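Lmaj004144AAA protein (Leishmania major, PDB 1Y63) probably transfers phosphate reversibly between nucleoside triphosphates and monophosphates, and probably hydrolyses ATP during late maturation of the small ribosomal subunit. Local coordinates at residues H91-R99 against E142-D150; L107-L118 against N131-E141. All blocks are in the same frame, centred on the assembly; numbering follows the deposited sequence.

Contact 1 (H91-R99 against E142-D150); sequences HSSELFPER and EEARDAYED. With MN (manganese (II) ion), chain F; NA (sodium ion), chain O; NA (sodium ion), chain P.
Where Ser-93 opens a type I beta turn that ends at Phe-96, the loop 91-99 lies against the last turns of helix 139-147, its backbone nearest at Glu-94 and Ala-147, whose CA atoms are 5.4 Å apart. A single carboxylate oxygen holds the start of this turn. Glu-143 OE2 accepts from the backbone N of Ser-93 at 2.8 Å and from the backbone N of Glu-94 at 2.8 Å; both bonds are nearly straight (173°), but the Glu-94 amide uses the anti lone pair whereas that of Ser-93 arrives from above the carboxylate plane. The extended side chain of Glu-143, with CG anti to the backbone N (chi1 -177°), spans the distance to the loop. The other end of the grip is Tyr-148, the first residue beyond the helix. Its OH donates to Ser-93 O at 2.7 Å, tilted from the carbonyl plane, while Phe-96 N reaches the same oxygen from the opposite face and closes the turn. That hydroxyl also lies at the edge of the Phe-96 ring, near its plane, with Leu-95 CD2 over one face of the ring. Ser-93 OG rests on Ala-144 CA at 3.4 Å. Further along, Glu-98 OE2 binds a manganese ion at 2.3 Å, in a site it shares with Ala-147. Two waters join Glu-98 OE1 to Glu-149, one through the backbone N and one through OE2, which probably eases the proximity of two like charges. Leu-14 of the central strand 12-16 packs against Ser-93, Phe-96 and Tyr-148. The whole illustrates how one carboxylate oxygen can fasten a beta turn to a helix by gripping two consecutive amides of the turn, here joining a loop that follows a strand of the P-loop kinase core to a helix C-terminus.

Contact 2 (L107-L118 against N131-E141); sequences LHTSTEVLFERL and NMEAEIQCICE. With ADP (adenosine-5'-diphosphate), chain Q.
His-108, at the end of strand 103-108, is held between two glutamates, one at each ring nitrogen. Its ND1 donates to Glu-135 OE2 at 2.7 Å, only 4° out of the ring plane, and its NE2 donates to Glu-141 OE1 at 2.5 Å; two partners near the ring plane, at separate points of its edge, fix its rotation. Carboxylates at both nitrogens are consistent with a doubly protonated, positively charged ring, which they would probably stabilise. Glu-135 OE2 also takes the backbone N of Thr-109 at 3.1 Å, from the face opposite to that used by the histidine; OE1 is hydrogen-bonded to Thr-18 OG1 and, through a water, to Leu-107 O. A bend at chi2 (67°) turns this carboxylate back to the strand end.

The tightly packed part lies between helices 111-118 and 131-136, whose segment axes run nearly antiparallel at 152°. Met-132, folded at chi2 and chi3, sets SD 3.9 Å from Leu-114 CG and against Leu-118, while Leu-114 CD2 meets Glu-135 CB at 3.7 Å. By contrast, on the outer side Thr-111 and the Phe-115 ring, both exposed, border the Met-132 methyl. Helix 125-136 thus packs on helix 111-120, and through Glu-135 and Glu-141 the helical layer is tied to strand 103-108, beside edge strand 153-157.

Overall arrangement
Helix 139-147 serves both contacts: its first turn supplies Glu-141 to contact 2, and its last turns carry contact 1. The centres lie about 19 Å apart, and contact 2 is nested within the chain loop closed by contact 1. A direct link is Arg-145, whose NE forms a salt bridge with Glu-141 OE2. Segment 107-118 of contact 2 reaches the nucleotide: Arg-117 lays one guanidinium face over the adenine of ADP, with NH2 3.3 Å from C5. Contact 1 is more remote, the side chain of Ser-92 being about 12 Å from ADP.

Contact 1 (H91-R99 against E142-D150)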
# COMPACT_ATOMS: atom_id res chain seq x y z
N HIS A 91 0.60 -0.59 4.80
CA HIS A 91 1.14 0.64 5.38
C HIS A 91 2.67 0.64 5.37
O HIS A 91 3.27 1.70 5.50
CB HIS A 91 0.59 0.87 6.80
CG HIS A 91 1.00 -0.18 7.79
ND1 HIS A 91 0.15 -1.15 8.25
CD2 HIS A 91 2.18 -0.38 8.42
CE1 HIS A 91 0.79 -1.92 9.11
NE2 HIS A 91 2.02 -1.49 9.22
N SER A 92 3.27 -0.53 5.23
CA SER A 92 4.73 -0.66 5.17
C SER A 92 5.15 -1.14 3.81
O SER A 92 4.34 -1.68 3.07
CB SER A 92 5.21 -1.63 6.22
OG SER A 92 4.91 -1.15 7.53
N SER A 93 6.41 -0.94 3.49
CA SER A 93 6.91 -1.28 2.15
C SER A 93 8.34 -1.86 2.10
O SER A 93 8.65 -2.58 1.17
CB SER A 93 6.85 -0.09 1.19
OG SER A 93 7.69 0.96 1.63
N GLU A 94 9.18 -1.54 3.09
CA GLU A 94 10.58 -1.93 3.06
C GLU A 94 10.75 -3.44 3.03
O GLU A 94 11.70 -3.97 2.45
CB GLU A 94 11.32 -1.32 4.26
CG GLU A 94 12.67 -1.93 4.57
CD GLU A 94 13.34 -1.20 5.70
OE1 GLU A 94 12.77 -1.12 6.81
OE2 GLU A 94 14.46 -0.71 5.46
N LEU A 95 9.81 -4.14 3.65
CA LEU A 95 9.91 -5.58 3.78
C LEU A 95 9.83 -6.35 2.48
O LEU A 95 10.36 -7.45 2.38
CB LEU A 95 8.88 -6.10 4.74
CG LEU A 95 7.42 -6.17 4.29
CD1 LEU A 95 6.61 -7.04 5.24
CD2 LEU A 95 6.80 -4.81 4.20
N PHE A 96 9.19 -5.78 1.47
CA PHE A 96 8.95 -6.54 0.24
C PHE A 96 10.15 -6.44 -0.70
O PHE A 96 10.82 -5.40 -0.74
CB PHE A 96 7.74 -6.01 -0.51
CG PHE A 96 6.46 -5.93 0.29
CD1 PHE A 96 5.94 -7.03 0.93
CD2 PHE A 96 5.75 -4.74 0.37
CE1 PHE A 96 4.75 -6.96 1.63
CE2 PHE A 96 4.57 -4.66 1.10
CZ PHE A 96 4.07 -5.79 1.70
N PRO A 97 10.39 -7.50 -1.48
CA PRO A 97 11.46 -7.46 -2.47
C PRO A 97 11.11 -6.55 -3.62
O PRO A 97 10.00 -6.58 -4.15
CB PRO A 97 11.58 -8.91 -2.93
CG PRO A 97 10.35 -9.53 -2.62
CD PRO A 97 9.70 -8.80 -1.48
N GLU A 98 12.09 -5.76 -4.07
CA GLU A 98 11.94 -4.91 -5.23
C GLU A 98 11.57 -5.70 -6.47
O GLU A 98 10.90 -5.18 -7.34
CB GLU A 98 13.20 -4.09 -5.47
CG GLU A 98 13.46 -3.02 -4.48
CD GLU A 98 14.67 -2.19 -4.87
OE1 GLU A 98 14.62 -1.54 -5.93
OE2 GLU A 98 15.68 -2.21 -4.12
N ARG A 99 11.98 -6.97 -6.54
CA ARG A 99 11.63 -7.85 -7.64
C ARG A 99 10.12 -7.87 -7.95
O ARG A 99 9.72 -8.06 -9.12
CB ARG A 99 12.11 -9.26 -7.28
CG ARG A 99 11.71 -10.36 -8.25
CD ARG A 99 12.45 -11.63 -7.97
NE ARG A 99 12.31 -12.04 -6.58
CZ ARG A 99 11.29 -12.74 -6.09
NH1 ARG A 99 10.30 -13.14 -6.88
NH2 ARG A 99 11.25 -13.02 -4.80
N GLU A 142 9.24 8.12 3.27
CA GLU A 142 10.70 7.95 3.38
C GLU A 142 11.09 6.48 3.26
O GLU A 142 12.11 6.15 2.64
CB GLU A 142 11.21 8.55 4.69
CG GLU A 142 11.08 10.08 4.70
CD GLU A 142 11.47 10.74 6.02
OE1 GLU A 142 11.60 10.06 7.06
OE2 GLU A 142 11.63 11.98 6.01
N GLU A 143 10.29 5.60 3.86
CA GLU A 143 10.55 4.18 3.78
C GLU A 143 10.51 3.71 2.34
O GLU A 143 11.38 2.96 1.89
CB GLU A 143 9.54 3.40 4.61
CG GLU A 143 9.74 1.91 4.66
CD GLU A 143 8.84 1.19 5.63
OE1 GLU A 143 8.58 1.68 6.76
OE2 GLU A 143 8.37 0.08 5.28
N ALA A 144 9.45 4.09 1.62
CA ALA A 144 9.27 3.66 0.21
C ALA A 144 10.39 4.19 -0.66
O ALA A 144 10.94 3.47 -1.48
CB ALA A 144 7.91 4.14 -0.34
N ARG A 145 10.77 5.46 -0.46
CA ARG A 145 11.83 6.04 -1.29
C ARG A 145 13.17 5.43 -0.99
O ARG A 145 14.04 5.40 -1.85
CB ARG A 145 11.91 7.55 -1.12
CG ARG A 145 10.75 8.25 -1.66
CD ARG A 145 11.07 9.73 -1.76
NE ARG A 145 10.04 10.45 -2.48
CZ ARG A 145 9.85 10.35 -3.79
NH1 ARG A 145 10.61 9.57 -4.55
NH2 ARG A 145 8.87 11.05 -4.34
N ASP A 146 13.37 4.94 0.24
CA ASP A 146 14.62 4.26 0.58
C ASP A 146 14.71 2.85 0.03
O ASP A 146 15.81 2.34 -0.19
CB ASP A 146 14.83 4.22 2.09
CG ASP A 146 15.35 5.52 2.65
OD1 ASP A 146 15.92 6.32 1.87
OD2 ASP A 146 15.18 5.75 3.86
N ALA A 147 13.57 2.22 -0.22
CA ALA A 147 13.48 0.82 -0.60
C ALA A 147 13.29 0.49 -2.06
O ALA A 147 13.50 -0.66 -2.43
CB ALA A 147 12.39 0.17 0.18
N TYR A 148 12.87 1.45 -2.88
CA TYR A 148 12.55 1.18 -4.27
C TYR A 148 13.24 2.23 -5.11
O TYR A 148 13.66 3.27 -4.60
CB TYR A 148 11.02 1.25 -4.49
CG TYR A 148 10.29 0.19 -3.69
CD1 TYR A 148 10.06 -1.05 -4.24
CD2 TYR A 148 9.83 0.43 -2.41
CE1 TYR A 148 9.46 -2.06 -3.52
CE2 TYR A 148 9.22 -0.57 -1.67
CZ TYR A 148 9.02 -1.80 -2.26
OH TYR A 148 8.43 -2.81 -1.53
N GLU A 149 13.34 1.95 -6.40
CA GLU A 149 13.97 2.86 -7.33
C GLU A 149 13.11 4.10 -7.54
O GLU A 149 11.89 4.03 -7.70
CB GLU A 149 14.25 2.13 -8.65
CG GLU A 149 15.24 0.96 -8.47
CD GLU A 149 15.87 0.49 -9.75
OE1 GLU A 149 16.44 1.34 -10.46
OE2 GLU A 149 15.83 -0.73 -10.03
N ASP A 150 13.75 5.26 -7.53
CA ASP A 150 13.02 6.51 -7.50
C ASP A 150 12.06 6.64 -8.69
O ASP A 150 10.94 7.15 -8.54
CB ASP A 150 14.00 7.70 -7.40
CG ASP A 150 14.73 7.73 -6.04
OD1 ASP A 150 14.23 7.11 -5.06
OD2 ASP A 150 15.80 8.38 -5.92
MN MN F . 15.94 -1.68 -1.90
NA NA O . 15.52 1.35 6.12
NA NA P . 17.86 7.29 3.74
O HOH W 1 13.09 1.68 3.50
O HOH W 2 8.77 -2.88 6.31
O HOH W 3 12.36 -3.22 -1.13
O HOH W 4 12.46 -0.74 -7.23
O HOH W 5 15.76 -2.73 -8.10
O HOH W 6 15.84 4.05 5.53
O HOH W 7 15.36 -2.72 -1.41
O HOH W 8 13.99 2.52 5.62

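Contact 2 (L107-L118 against N131-E141)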
# COMPACT_ATOMS: atom_id res chain seq x y z
N LEU A 107 0.55 7.43 -0.72
CA LEU A 107 -0.54 8.36 -0.50
C LEU A 107 -0.26 9.25 0.70
O LEU A 107 0.23 8.79 1.72
CB LEU A 107 -1.86 7.61 -0.29
CG LEU A 107 -2.25 6.61 -1.39
CD1 LEU A 107 -3.60 5.96 -1.09
CD2 LEU A 107 -2.26 7.31 -2.69
N HIS A 108 -0.58 10.53 0.53
CA HIS A 108 -0.57 11.52 1.60
C HIS A 108 -1.95 12.11 1.80
O HIS A 108 -2.76 12.13 0.87
CB HIS A 108 0.41 12.64 1.26
CG HIS A 108 1.84 12.26 1.49
ND1 HIS A 108 2.32 11.96 2.75
CD2 HIS A 108 2.89 12.17 0.65
CE1 HIS A 108 3.62 11.70 2.66
NE2 HIS A 108 3.99 11.83 1.40
N THR A 109 -2.22 12.60 3.00
CA THR A 109 -3.50 13.22 3.30
C THR A 109 -3.23 14.39 4.25
O THR A 109 -2.40 14.26 5.17
CB THR A 109 -4.46 12.18 3.93
OG1 THR A 109 -4.63 11.05 3.04
CG2 THR A 109 -5.82 12.72 4.21
N SER A 110 -3.89 15.52 4.02
CA SER A 110 -3.75 16.67 4.90
C SER A 110 -4.13 16.30 6.31
O SER A 110 -4.97 15.44 6.52
CB SER A 110 -4.62 17.83 4.40
OG SER A 110 -4.25 18.21 3.07
N THR A 111 -3.54 16.96 7.30
CA THR A 111 -3.76 16.54 8.68
C THR A 111 -5.24 16.62 9.09
O THR A 111 -5.77 15.70 9.74
CB THR A 111 -2.82 17.29 9.67
OG1 THR A 111 -3.31 17.15 11.01
CG2 THR A 111 -2.77 18.70 9.35
N GLU A 112 -5.93 17.69 8.70
CA GLU A 112 -7.36 17.82 9.02
C GLU A 112 -8.22 16.69 8.46
O GLU A 112 -9.11 16.14 9.14
CB GLU A 112 -7.92 19.15 8.53
CG GLU A 112 -7.49 20.34 9.35
CD GLU A 112 -7.59 21.64 8.57
OE1 GLU A 112 -8.63 21.86 7.91
OE2 GLU A 112 -6.63 22.43 8.61
N VAL A 113 -7.95 16.33 7.21
CA VAL A 113 -8.72 15.26 6.54
C VAL A 113 -8.39 13.92 7.19
O VAL A 113 -9.27 13.13 7.45
CB VAL A 113 -8.45 15.26 5.02
CG1 VAL A 113 -9.12 14.09 4.31
CG2 VAL A 113 -8.94 16.57 4.41
N LEU A 114 -7.11 13.69 7.46
CA LEU A 114 -6.68 12.42 8.05
C LEU A 114 -7.26 12.21 9.43
O LEU A 114 -7.73 11.12 9.78
CB LEU A 114 -5.16 12.36 8.09
CG LEU A 114 -4.58 11.03 8.55
CD1 LEU A 114 -5.01 9.93 7.58
CD2 LEU A 114 -3.05 11.07 8.64
N PHE A 115 -7.20 13.25 10.25
CA PHE A 115 -7.75 13.17 11.60
C PHE A 115 -9.22 12.74 11.58
O PHE A 115 -9.66 11.91 12.39
CB PHE A 115 -7.59 14.52 12.29
CG PHE A 115 -7.90 14.50 13.76
CD1 PHE A 115 -6.94 14.17 14.70
CD2 PHE A 115 -9.19 14.81 14.20
CE1 PHE A 115 -7.24 14.17 16.06
CE2 PHE A 115 -9.50 14.82 15.56
CZ PHE A 115 -8.52 14.48 16.48
N GLU A 116 -9.99 13.31 10.66
CA GLU A 116 -11.41 12.98 10.56
C GLU A 116 -11.63 11.54 10.13
O GLU A 116 -12.47 10.83 10.67
CB GLU A 116 -12.11 13.98 9.64
CG GLU A 116 -12.13 15.39 10.20
CD GLU A 116 -12.56 16.47 9.19
OE1 GLU A 116 -12.57 16.19 7.97
OE2 GLU A 116 -12.87 17.60 9.64
N ARG A 117 -10.86 11.09 9.14
CA ARG A 117 -10.95 9.71 8.70
C ARG A 117 -10.66 8.73 9.82
O ARG A 117 -11.32 7.71 9.97
CB ARG A 117 -9.98 9.46 7.55
CG ARG A 117 -10.35 10.14 6.28
CD ARG A 117 -9.34 9.84 5.21
NE ARG A 117 -9.61 10.59 3.97
CZ ARG A 117 -8.82 10.55 2.90
NH1 ARG A 117 -7.71 9.81 2.90
NH2 ARG A 117 -9.09 11.30 1.85
N LEU A 118 -9.61 9.00 10.58
CA LEU A 118 -9.22 8.13 11.66
C LEU A 118 -10.26 8.10 12.80
O LEU A 118 -10.43 7.08 13.45
CB LEU A 118 -7.81 8.50 12.15
CG LEU A 118 -6.67 8.26 11.15
CD1 LEU A 118 -5.39 8.91 11.69
CD2 LEU A 118 -6.50 6.77 10.86
N ASN A 131 -0.67 7.80 14.40
CA ASN A 131 -0.76 7.85 12.96
C ASN A 131 -0.66 9.26 12.42
O ASN A 131 -0.03 9.49 11.41
CB ASN A 131 -2.03 7.17 12.46
CG ASN A 131 -1.99 5.67 12.59
OD1 ASN A 131 -0.97 5.03 12.30
ND2 ASN A 131 -3.13 5.08 12.92
N MET A 132 -1.23 10.24 13.11
CA MET A 132 -1.09 11.62 12.69
C MET A 132 0.37 12.06 12.69
O MET A 132 0.81 12.77 11.79
CB MET A 132 -1.89 12.53 13.63
CG MET A 132 -3.39 12.30 13.61
SD MET A 132 -4.12 12.77 12.03
CE MET A 132 -3.83 14.50 12.03
N GLU A 133 1.10 11.67 13.74
CA GLU A 133 2.51 12.01 13.84
C GLU A 133 3.30 11.31 12.73
O GLU A 133 4.18 11.91 12.12
CB GLU A 133 3.03 11.62 15.23
CG GLU A 133 4.51 11.89 15.48
CD GLU A 133 4.89 13.34 15.41
OE1 GLU A 133 4.01 14.23 15.21
OE2 GLU A 133 6.10 13.60 15.58
N ALA A 134 2.96 10.05 12.45
CA ALA A 134 3.67 9.30 11.37
C ALA A 134 3.50 10.00 10.02
O ALA A 134 4.44 10.06 9.21
CB ALA A 134 3.19 7.89 11.30
N GLU A 135 2.32 10.55 9.77
CA GLU A 135 2.08 11.26 8.52
C GLU A 135 2.87 12.56 8.46
O GLU A 135 3.51 12.86 7.45
CB GLU A 135 0.58 11.48 8.32
CG GLU A 135 0.18 12.26 7.06
CD GLU A 135 0.47 11.55 5.75
OE1 GLU A 135 0.77 10.33 5.76
OE2 GLU A 135 0.40 12.24 4.69
N ILE A 136 2.87 13.31 9.55
CA ILE A 136 3.65 14.56 9.63
C ILE A 136 5.14 14.30 9.44
O ILE A 136 5.86 15.13 8.84
CB ILE A 136 3.42 15.27 10.99
CG1 ILE A 136 1.95 15.68 11.14
CG2 ILE A 136 4.30 16.51 11.11
CD1 ILE A 136 1.55 15.91 12.56
N GLN A 137 5.62 13.17 9.94
CA GLN A 137 7.05 12.83 9.85
C GLN A 137 7.41 12.13 8.53
O GLN A 137 8.57 11.77 8.32
CB GLN A 137 7.50 11.97 11.04
CG GLN A 137 7.35 12.65 12.41
CD GLN A 137 8.23 13.88 12.56
OE1 GLN A 137 9.22 14.04 11.86
NE2 GLN A 137 7.86 14.77 13.49
N CYS A 138 6.43 11.97 7.64
CA CYS A 138 6.62 11.33 6.31
C CYS A 138 7.25 9.94 6.41
O CYS A 138 8.04 9.56 5.56
CB CYS A 138 7.43 12.21 5.37
SG CYS A 138 6.63 13.77 4.96
N ILE A 139 6.88 9.17 7.43
CA ILE A 139 7.52 7.87 7.68
C ILE A 139 7.37 6.93 6.49
O ILE A 139 8.36 6.35 6.00
CB ILE A 139 6.97 7.23 8.97
CG1 ILE A 139 7.29 8.12 10.18
CG2 ILE A 139 7.48 5.80 9.13
CD1 ILE A 139 8.75 8.38 10.42
N CYS A 140 6.14 6.80 6.00
CA CYS A 140 5.85 5.83 4.93
C CYS A 140 6.52 6.24 3.61
O CYS A 140 7.07 5.39 2.88
CB CYS A 140 4.33 5.67 4.75
SG CYS A 140 3.51 4.97 6.20
N GLU A 141 6.50 7.53 3.30
CA GLU A 141 7.12 7.99 2.08
C GLU A 141 8.62 7.76 2.14
O GLU A 141 9.24 7.28 1.17
CB GLU A 141 6.83 9.46 1.80
CG GLU A 141 7.34 9.85 0.42
CD GLU A 141 7.31 11.34 0.14
OE1 GLU A 141 6.41 12.04 0.63
OE2 GLU A 141 8.20 11.81 -0.59
PB ADP Q . -6.35 3.03 4.53
O1B ADP Q . -6.27 2.95 6.05
O2B ADP Q . -5.15 3.78 3.99
O3B ADP Q . -6.62 1.70 3.84
PA ADP Q . -9.04 3.64 3.63
O1A ADP Q . -9.02 3.29 2.16
O2A ADP Q . -9.64 2.60 4.57
O3A ADP Q . -7.59 4.03 4.15
O5' ADP Q . -9.80 5.04 3.84
C5' ADP Q . -10.57 5.24 5.02
C4' ADP Q . -11.74 6.09 4.61
O4' ADP Q . -11.27 7.32 4.06
C3' ADP Q . -12.60 5.49 3.52
O3' ADP Q . -13.55 4.53 4.00
C2' ADP Q . -13.25 6.71 2.94
O2' ADP Q . -14.28 7.19 3.81
C1' ADP Q . -12.15 7.73 3.02
N9 ADP Q . -11.32 7.93 1.82
C8 ADP Q . -10.26 7.20 1.35
N7 ADP Q . -9.73 7.77 0.25
C5 ADP Q . -10.45 8.92 0.02
C6 ADP Q . -10.39 9.97 -0.98
N6 ADP Q . -9.44 9.95 -1.94
N1 ADP Q . -11.30 10.96 -0.87
C2 ADP Q . -12.23 10.97 0.12
N3 ADP Q . -12.37 10.05 1.09
C4 ADP Q . -11.49 9.00 1.06
O HOH W 9 1.65 8.57 3.99